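Long-range contact in down syndrome cell adhesion molecule, isoform AK (Drosophila melanogaster, PDB 4WVR), which probably mediates isoform-specific homophilic recognition between neuronal cell surfaces, as one variable immunoglobulin domain of a cell-adhesion receptor: residues V37-I50 against I57-L69. Residues are numbered along the deposited sequence; the frame is centred on the assembly and turned at random.
Sequences VPITIKWTLNSRPI and ITILKLSPKTSVL
The tryptophan core of an immunoglobulin beta-sandwich is built where Trp43 meets Ser67, Leu69 and Ile59, side chains from two sheets packed face to face. Strand 40-45 runs 7.8 Å from strand 66-69 at closest approach, too far for backbone pairing, and side chains fill the gap. The indole suits this place because it offers broad apolar faces and one buried N-H, which Ser67 satisfies: Trp43 NE1 donates to Ser67 OG over 2.9 Å, almost straight at 176° and in the ring plane. Ser67 holds its OG anti to the backbone N (chi1 176°), which directs it to the indole edge; water 2 links the same OG to the carbonyl of Ile41. The small serine also admits Ile41, whose CG2 presses tightly on its CB at 3.5 Å. Over one face of the Trp43 indole lies CD1 of Leu69, 3.8 Å from the centroid of the six-membered ring, a CH-pi contact. Ile59 approaches the five-membered ring obliquely with CG2, 3.7 Å from Trp43 CD1, while its CD1 reaches Ile50 CB at 3.8 Å, so this branched residue serves two neighbours. With an alanine in place of Trp43, Ser67 OG would probably lose its indole donor and a gap would open beside Leu69 and Ile59, where the ring had lain. Toward the start of strand 40-45, water 1 bridges Ile39 N and Pro64 O, and Lys61, its chain bent, donates a weak hydrogen bond from NZ to Ile39 O. Lys65 lays its aliphatic CE 4.0 Å from Val37 CG1, and its ammonium bonds to the carbonyls of Gln33 and Gly35. Deeper in the sandwich, Trp43 packs on Cys30 and Cys84, whose disulfide joins strands 26-31 and 80-87, the neighbours of strands 66-71 and 40-45 in their respective sheets.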
ATOM      1  N   VAL A  37      15.511  -1.130 -14.303  1.00 47.95           N
ATOM      2  CA  VAL A  37      14.576  -0.122 -14.784  1.00 46.08           C
ATOM      3  C   VAL A  37      14.897   0.214 -16.241  1.00 49.63           C
ATOM      4  O   VAL A  37      16.044   0.075 -16.665  1.00 47.39           O
ATOM      5  CB  VAL A  37      14.628   1.149 -13.911  1.00 53.21           C
ATOM      6  CG1 VAL A  37      14.006   0.877 -12.549  1.00 52.89           C
ATOM      7  CG2 VAL A  37      16.061   1.637 -13.767  1.00 46.59           C
ATOM      8  N   PRO A  38      13.889   0.650 -17.020  1.00 48.39           N
ATOM      9  CA  PRO A  38      12.486   0.879 -16.647  1.00 48.31           C
ATOM     10  C   PRO A  38      11.664  -0.402 -16.538  1.00 49.64           C
ATOM     11  O   PRO A  38      11.943  -1.388 -17.219  1.00 45.16           O
ATOM     12  CB  PRO A  38      11.964   1.751 -17.791  1.00 48.35           C
ATOM     13  CG  PRO A  38      12.759   1.304 -18.965  1.00 45.22           C
ATOM     14  CD  PRO A  38      14.135   0.999 -18.432  1.00 43.33           C
ATOM     15  N   ILE A  39      10.649  -0.371 -15.680  1.00 47.79           N
ATOM     16  CA  ILE A  39       9.775  -1.518 -15.474  1.00 37.03           C
ATOM     17  C   ILE A  39       8.325  -1.105 -15.662  1.00 40.59           C
ATOM     18  O   ILE A  39       7.874  -0.118 -15.078  1.00 32.23           O
ATOM     19  CB  ILE A  39       9.957  -2.123 -14.066  1.00 39.53           C
ATOM     20  CG1 ILE A  39      11.403  -2.573 -13.859  1.00 41.50           C
ATOM     21  CG2 ILE A  39       9.005  -3.290 -13.856  1.00 38.64           C
ATOM     22  CD1 ILE A  39      11.718  -2.976 -12.437  1.00 41.73           C
ATOM     23  N   THR A  40       7.598  -1.852 -16.487  1.00 32.99           N
ATOM     24  CA  THR A  40       6.176  -1.611 -16.669  1.00 33.58           C
ATOM     25  C   THR A  40       5.390  -2.421 -15.647  1.00 38.58           C
ATOM     26  O   THR A  40       5.610  -3.621 -15.496  1.00 40.22           O
ATOM     27  CB  THR A  40       5.709  -1.972 -18.092  1.00 40.05           C
ATOM     28  OG1 THR A  40       6.339  -1.101 -19.037  1.00 41.89           O
ATOM     29  CG2 THR A  40       4.200  -1.821 -18.217  1.00 44.06           C
ATOM     30  N   ILE A  41       4.485  -1.761 -14.934  1.00 35.39           N
ATOM     31  CA  ILE A  41       3.700  -2.438 -13.911  1.00 34.52           C
ATOM     32  C   ILE A  41       2.214  -2.263 -14.175  1.00 38.60           C
ATOM     33  O   ILE A  41       1.700  -1.145 -14.172  1.00 36.60           O
ATOM     34  CB  ILE A  41       4.037  -1.918 -12.501  1.00 35.36           C
ATOM     35  CG1 ILE A  41       5.544  -1.995 -12.250  1.00 33.27           C
ATOM     36  CG2 ILE A  41       3.292  -2.720 -11.460  1.00 29.16           C
ATOM     37  CD1 ILE A  41       5.973  -1.449 -10.906  1.00 37.44           C
ATOM     38  N   LYS A  42       1.525  -3.374 -14.410  1.00 32.23           N
ATOM     39  CA  LYS A  42       0.109  -3.323 -14.745  1.00 32.87           C
ATOM     40  C   LYS A  42      -0.693  -4.323 -13.927  1.00 29.53           C
ATOM     41  O   LYS A  42      -0.136  -5.234 -13.317  1.00 33.12           O
ATOM     42  CB  LYS A  42      -0.094  -3.582 -16.235  1.00 36.96           C
ATOM     43  CG  LYS A  42       0.519  -4.877 -16.713  1.00 43.85           C
ATOM     44  CD  LYS A  42       0.392  -5.011 -18.219  1.00 43.71           C
ATOM     45  CE  LYS A  42       0.980  -6.322 -18.703  1.00 55.64           C
ATOM     46  NZ  LYS A  42       0.858  -6.450 -20.179  1.00 63.43           N
ATOM     47  N   TRP A  43      -2.011  -4.147 -13.925  1.00 29.25           N
ATOM     48  CA  TRP A  43      -2.887  -4.945 -13.084  1.00 29.95           C
ATOM     49  C   TRP A  43      -3.980  -5.649 -13.881  1.00 35.87           C
ATOM     50  O   TRP A  43      -4.437  -5.149 -14.910  1.00 29.55           O
ATOM     51  CB  TRP A  43      -3.532  -4.067 -12.010  1.00 30.11           C
ATOM     52  CG  TRP A  43      -2.572  -3.483 -11.016  1.00 27.00           C
ATOM     53  CD1 TRP A  43      -1.817  -2.355 -11.167  1.00 30.53           C
ATOM     54  CD2 TRP A  43      -2.283  -3.987  -9.707  1.00 23.83           C
ATOM     55  NE1 TRP A  43      -1.070  -2.130 -10.036  1.00 27.14           N
ATOM     56  CE2 TRP A  43      -1.339  -3.118  -9.124  1.00 25.86           C
ATOM     57  CE3 TRP A  43      -2.723  -5.094  -8.974  1.00 28.04           C
ATOM     58  CZ2 TRP A  43      -0.830  -3.319  -7.841  1.00 21.61           C
ATOM     59  CZ3 TRP A  43      -2.218  -5.292  -7.695  1.00 27.08           C
ATOM     60  CH2 TRP A  43      -1.280  -4.409  -7.145  1.00 23.12           C
ATOM     61  N   THR A  44      -4.396  -6.813 -13.395  1.00 30.65           N
ATOM     62  CA  THR A  44      -5.587  -7.471 -13.918  1.00 29.99           C
ATOM     63  C   THR A  44      -6.503  -7.897 -12.775  1.00 30.11           C
ATOM     64  O   THR A  44      -6.046  -8.164 -11.661  1.00 30.98           O
ATOM     65  CB  THR A  44      -5.242  -8.707 -14.785  1.00 33.76           C
ATOM     66  OG1 THR A  44      -4.514  -9.663 -14.004  1.00 33.66           O
ATOM     67  CG2 THR A  44      -4.412  -8.303 -15.990  1.00 34.70           C
ATOM     68  N   LEU A  45      -7.800  -7.925 -13.052  1.00 30.07           N
ATOM     69  CA  LEU A  45      -8.781  -8.477 -12.128  1.00 28.13           C
ATOM     70  C   LEU A  45      -9.513  -9.607 -12.832  1.00 40.56           C
ATOM     71  O   LEU A  45     -10.268  -9.364 -13.771  1.00 35.18           O
ATOM     72  CB  LEU A  45      -9.771  -7.410 -11.663  1.00 33.50           C
ATOM     73  CG  LEU A  45     -10.966  -7.918 -10.853  1.00 35.86           C
ATOM     74  CD1 LEU A  45     -10.494  -8.650  -9.601  1.00 37.55           C
ATOM     75  CD2 LEU A  45     -11.906  -6.776 -10.491  1.00 34.03           C
ATOM     76  N   ASN A  46      -9.280 -10.837 -12.379  1.00 39.36           N
ATOM     77  CA  ASN A  46      -9.795 -12.023 -13.058  1.00 39.36           C
ATOM     78  C   ASN A  46      -9.396 -12.019 -14.530  1.00 40.88           C
ATOM     79  O   ASN A  46     -10.241 -12.157 -15.416  1.00 46.43           O
ATOM     80  CB  ASN A  46     -11.313 -12.114 -12.909  1.00 36.92           C
ATOM     81  CG  ASN A  46     -11.748 -12.165 -11.460  1.00 35.79           C
ATOM     82  OD1 ASN A  46     -11.192 -12.913 -10.660  1.00 38.20           O
ATOM     83  ND2 ASN A  46     -12.736 -11.354 -11.112  1.00 41.84           N
ATOM     84  N   SER A  47      -8.100 -11.813 -14.757  1.00 39.52           N
ATOM     85  CA  SER A  47      -7.456 -11.901 -16.070  1.00 47.35           C
ATOM     86  C   SER A  47      -7.765 -10.745 -17.025  1.00 43.24           C
ATOM     87  O   SER A  47      -7.137 -10.639 -18.075  1.00 51.44           O
ATOM     88  CB  SER A  47      -7.815 -13.228 -16.748  1.00 52.87           C
ATOM     89  OG  SER A  47      -7.445 -14.325 -15.931  1.00 59.25           O
ATOM     90  N   ARG A  48      -8.709  -9.876 -16.677  1.00 40.90           N
ATOM     91  CA  ARG A  48      -8.982  -8.727 -17.538  1.00 44.53           C
ATOM     92  C   ARG A  48      -8.281  -7.470 -17.006  1.00 49.51           C
ATOM     93  O   ARG A  48      -8.329  -7.173 -15.808  1.00 35.18           O
ATOM     94  CB  ARG A  48     -10.489  -8.490 -17.687  1.00 44.76           C
ATOM     95  CG  ARG A  48     -11.193  -8.042 -16.423  1.00 53.83           C
ATOM     96  CD  ARG A  48     -12.690  -7.891 -16.623  1.00 65.16           C
ATOM     97  NE  ARG A  48     -13.347  -7.407 -15.411  1.00 70.11           N
ATOM     98  CZ  ARG A  48     -13.718  -8.186 -14.399  1.00 65.24           C
ATOM     99  NH1 ARG A  48     -13.497  -9.495 -14.449  1.00 65.32           N
ATOM    100  NH2 ARG A  48     -14.310  -7.660 -13.336  1.00 63.93           N
ATOM    101  N   PRO A  49      -7.611  -6.737 -17.906  1.00 45.63           N
ATOM    102  CA  PRO A  49      -6.797  -5.566 -17.560  1.00 38.67           C
ATOM    103  C   PRO A  49      -7.578  -4.474 -16.836  1.00 43.11           C
ATOM    104  O   PRO A  49      -8.741  -4.223 -17.154  1.00 48.36           O
ATOM    105  CB  PRO A  49      -6.310  -5.065 -18.923  1.00 41.43           C
ATOM    106  CG  PRO A  49      -6.359  -6.267 -19.802  1.00 46.80           C
ATOM    107  CD  PRO A  49      -7.561  -7.033 -19.348  1.00 46.56           C
ATOM    108  N   ILE A  50      -6.932  -3.842 -15.861  1.00 35.41           N
ATOM    109  CA  ILE A  50      -7.521  -2.726 -15.140  1.00 38.21           C
ATOM    110  C   ILE A  50      -6.746  -1.454 -15.421  1.00 34.97           C
ATOM    111  O   ILE A  50      -5.517  -1.460 -15.427  1.00 36.39           O
ATOM    112  CB  ILE A  50      -7.521  -2.942 -13.612  1.00 45.76           C
ATOM    113  CG1 ILE A  50      -7.739  -4.408 -13.251  1.00 45.48           C
ATOM    114  CG2 ILE A  50      -8.562  -2.048 -12.947  1.00 55.14           C
ATOM    115  CD1 ILE A  50      -7.518  -4.674 -11.779  1.00 46.64           C
ATOM    116  N   ILE A  57     -11.654   1.451  -9.215  1.00 27.75           N
ATOM    117  CA  ILE A  57     -10.362   1.006  -8.703  1.00 29.52           C
ATOM    118  C   ILE A  57      -9.254   2.001  -9.034  1.00 33.65           C
ATOM    119  O   ILE A  57      -9.006   2.292 -10.207  1.00 30.75           O
ATOM    120  CB  ILE A  57      -9.973  -0.369  -9.276  1.00 25.45           C
ATOM    121  CG1 ILE A  57     -11.016  -1.420  -8.892  1.00 26.10           C
ATOM    122  CG2 ILE A  57      -8.586  -0.777  -8.793  1.00 27.06           C
ATOM    123  CD1 ILE A  57     -10.777  -2.768  -9.538  1.00 33.89           C
ATOM    124  N   THR A  58      -8.590   2.519  -8.006  1.00 26.91           N
ATOM    125  CA  THR A  58      -7.474   3.439  -8.207  1.00 25.97           C
ATOM    126  C   THR A  58      -6.167   2.686  -8.448  1.00 24.30           C
ATOM    127  O   THR A  58      -5.835   1.747  -7.726  1.00 25.52           O
ATOM    128  CB  THR A  58      -7.289   4.386  -6.999  1.00 27.54           C
ATOM    129  OG1 THR A  58      -8.493   5.137  -6.780  1.00 31.34           O
ATOM    130  CG2 THR A  58      -6.137   5.347  -7.246  1.00 29.44           C
ATOM    131  N   ILE A  59      -5.432   3.104  -9.472  1.00 21.43           N
ATOM    132  CA  ILE A  59      -4.123   2.539  -9.773  1.00 22.27           C
ATOM    133  C   ILE A  59      -3.126   3.669 -10.008  1.00 28.11           C
ATOM    134  O   ILE A  59      -3.370   4.552 -10.829  1.00 24.36           O
ATOM    135  CB  ILE A  59      -4.173   1.625 -11.012  1.00 26.36           C
ATOM    136  CG1 ILE A  59      -5.048   0.398 -10.734  1.00 30.84           C
ATOM    137  CG2 ILE A  59      -2.775   1.205 -11.430  1.00 25.42           C
ATOM    138  CD1 ILE A  59      -5.209  -0.521 -11.922  1.00 34.03           C
ATOM    139  N   LEU A  60      -2.008   3.648  -9.290  1.00 25.94           N
ATOM    140  CA  LEU A  60      -1.006   4.700  -9.433  1.00 29.33           C
ATOM    141  C   LEU A  60       0.420   4.166  -9.387  1.00 25.83           C
ATOM    142  O   LEU A  60       0.802   3.460  -8.450  1.00 24.43           O
ATOM    143  CB  LEU A  60      -1.184   5.765  -8.346  1.00 28.69           C
ATOM    144  CG  LEU A  60      -0.121   6.868  -8.359  1.00 36.24           C
ATOM    145  CD1 LEU A  60      -0.270   7.727  -9.605  1.00 41.96           C
ATOM    146  CD2 LEU A  60      -0.197   7.720  -7.099  1.00 37.28           C
ATOM    147  N   LYS A  61       1.209   4.511 -10.399  1.00 25.90           N
ATOM    148  CA  LYS A  61       2.636   4.222 -10.365  1.00 28.05           C
ATOM    149  C   LYS A  61       3.334   5.205  -9.432  1.00 29.04           C
ATOM    150  O   LYS A  61       3.560   6.359  -9.785  1.00 30.41           O
ATOM    151  CB  LYS A  61       3.251   4.285 -11.762  1.00 33.24           C
ATOM    152  CG  LYS A  61       4.639   3.668 -11.831  1.00 36.90           C
ATOM    153  CD  LYS A  61       4.668   2.468 -12.757  1.00 43.26           C
ATOM    154  CE  LYS A  61       6.092   1.975 -12.993  1.00 44.84           C
ATOM    155  NZ  LYS A  61       6.877   2.882 -13.871  1.00 46.11           N
ATOM    156  N   LEU A  62       3.682   4.725  -8.245  1.00 25.91           N
ATOM    157  CA  LEU A  62       4.208   5.573  -7.185  1.00 28.53           C
ATOM    158  C   LEU A  62       5.685   5.903  -7.389  1.00 29.72           C
ATOM    159  O   LEU A  62       6.163   6.961  -6.977  1.00 28.37           O
ATOM    160  CB  LEU A  62       4.006   4.887  -5.834  1.00 27.33           C
ATOM    161  CG  LEU A  62       4.318   5.703  -4.580  1.00 36.93           C
ATOM    162  CD1 LEU A  62       3.406   6.910  -4.505  1.00 37.76           C
ATOM    163  CD2 LEU A  62       4.187   4.845  -3.331  1.00 35.62           C
ATOM    164  N   SER A  63       6.404   4.987  -8.025  1.00 26.31           N
ATOM    165  CA  SER A  63       7.836   5.138  -8.234  1.00 29.89           C
ATOM    166  C   SER A  63       8.228   4.238  -9.401  1.00 33.30           C
ATOM    167  O   SER A  63       7.375   3.525  -9.930  1.00 25.83           O
ATOM    168  CB  SER A  63       8.607   4.778  -6.963  1.00 26.27           C
ATOM    169  OG  SER A  63       8.716   3.372  -6.826  1.00 31.91           O
ATOM    170  N   PRO A  64       9.505   4.271  -9.827  1.00 30.55           N
ATOM    171  CA  PRO A  64       9.876   3.348 -10.909  1.00 35.56           C
ATOM    172  C   PRO A  64       9.717   1.866 -10.563  1.00 35.64           C
ATOM    173  O   PRO A  64       9.726   1.043 -11.478  1.00 32.71           O
ATOM    174  CB  PRO A  64      11.356   3.682 -11.168  1.00 33.63           C
ATOM    175  CG  PRO A  64      11.792   4.531 -10.012  1.00 41.75           C
ATOM    176  CD  PRO A  64      10.570   5.258  -9.573  1.00 31.54           C
ATOM    177  N   LYS A  65       9.564   1.531  -9.283  1.00 25.30           N
ATOM    178  CA  LYS A  65       9.468   0.131  -8.879  1.00 29.49           C
ATOM    179  C   LYS A  65       8.271  -0.186  -7.981  1.00 32.38           C
ATOM    180  O   LYS A  65       8.231  -1.245  -7.347  1.00 30.16           O
ATOM    181  CB  LYS A  65      10.750  -0.301  -8.167  1.00 31.52           C
ATOM    182  CG  LYS A  65      11.956  -0.427  -9.082  1.00 43.96           C
ATOM    183  CD  LYS A  65      13.069  -1.208  -8.407  1.00 39.01           C
ATOM    184  CE  LYS A  65      14.191  -1.521  -9.378  1.00 56.60           C
ATOM    185  NZ  LYS A  65      15.175  -2.476  -8.795  1.00 50.86           N
ATOM    186  N   THR A  66       7.297   0.713  -7.924  1.00 26.60           N
ATOM    187  CA  THR A  66       6.142   0.487  -7.062  1.00 25.66           C
ATOM    188  C   THR A  66       4.848   0.997  -7.683  1.00 28.47           C
ATOM    189  O   THR A  66       4.778   2.133  -8.160  1.00 27.85           O
ATOM    190  CB  THR A  66       6.336   1.152  -5.687  1.00 27.40           C
ATOM    191  OG1 THR A  66       7.464   0.560  -5.029  1.00 30.31           O
ATOM    192  CG2 THR A  66       5.098   0.967  -4.818  1.00 26.52           C
ATOM    193  N   SER A  67       3.827   0.143  -7.685  1.00 22.70           N
ATOM    194  CA  SER A  67       2.497   0.551  -8.111  1.00 23.48           C
ATOM    195  C   SER A  67       1.496   0.274  -6.997  1.00 25.37           C
ATOM    196  O   SER A  67       1.529  -0.789  -6.376  1.00 25.22           O
ATOM    197  CB  SER A  67       2.085  -0.177  -9.390  1.00 25.86           C
ATOM    198  OG  SER A  67       0.754   0.149  -9.758  1.00 23.74           O
ATOM    199  N   VAL A  68       0.608   1.234  -6.754  1.00 21.63           N
ATOM    200  CA  VAL A  68      -0.370   1.128  -5.672  1.00 24.41           C
ATOM    201  C   VAL A  68      -1.794   0.962  -6.190  1.00 21.68           C
ATOM    202  O   VAL A  68      -2.252   1.731  -7.035  1.00 23.43           O
ATOM    203  CB  VAL A  68      -0.341   2.369  -4.769  1.00 24.71           C
ATOM    204  CG1 VAL A  68      -1.198   2.134  -3.533  1.00 30.35           C
ATOM    205  CG2 VAL A  68       1.087   2.708  -4.384  1.00 34.97           C
ATOM    206  N   LEU A  69      -2.498  -0.037  -5.672  1.00 22.50           N
ATOM    207  CA  LEU A  69      -3.894  -0.242  -6.030  1.00 20.53           C
ATOM    208  C   LEU A  69      -4.766   0.060  -4.817  1.00 26.76           C
ATOM    209  O   LEU A  69      -4.471  -0.384  -3.710  1.00 23.95           O
ATOM    210  CB  LEU A  69      -4.123  -1.671  -6.536  1.00 23.02           C
ATOM    211  CG  LEU A  69      -5.517  -2.034  -7.065  1.00 20.37           C
ATOM    212  CD1 LEU A  69      -5.411  -3.039  -8.195  1.00 25.65           C
ATOM    213  CD2 LEU A  69      -6.400  -2.587  -5.948  1.00 23.63           C
TER
HETATM  214  O   HOH W   1      10.392   1.860 -14.022  1.00 39.39           O
HETATM  215  O   HOH W   2       1.111   1.142 -12.176  1.00 33.87           O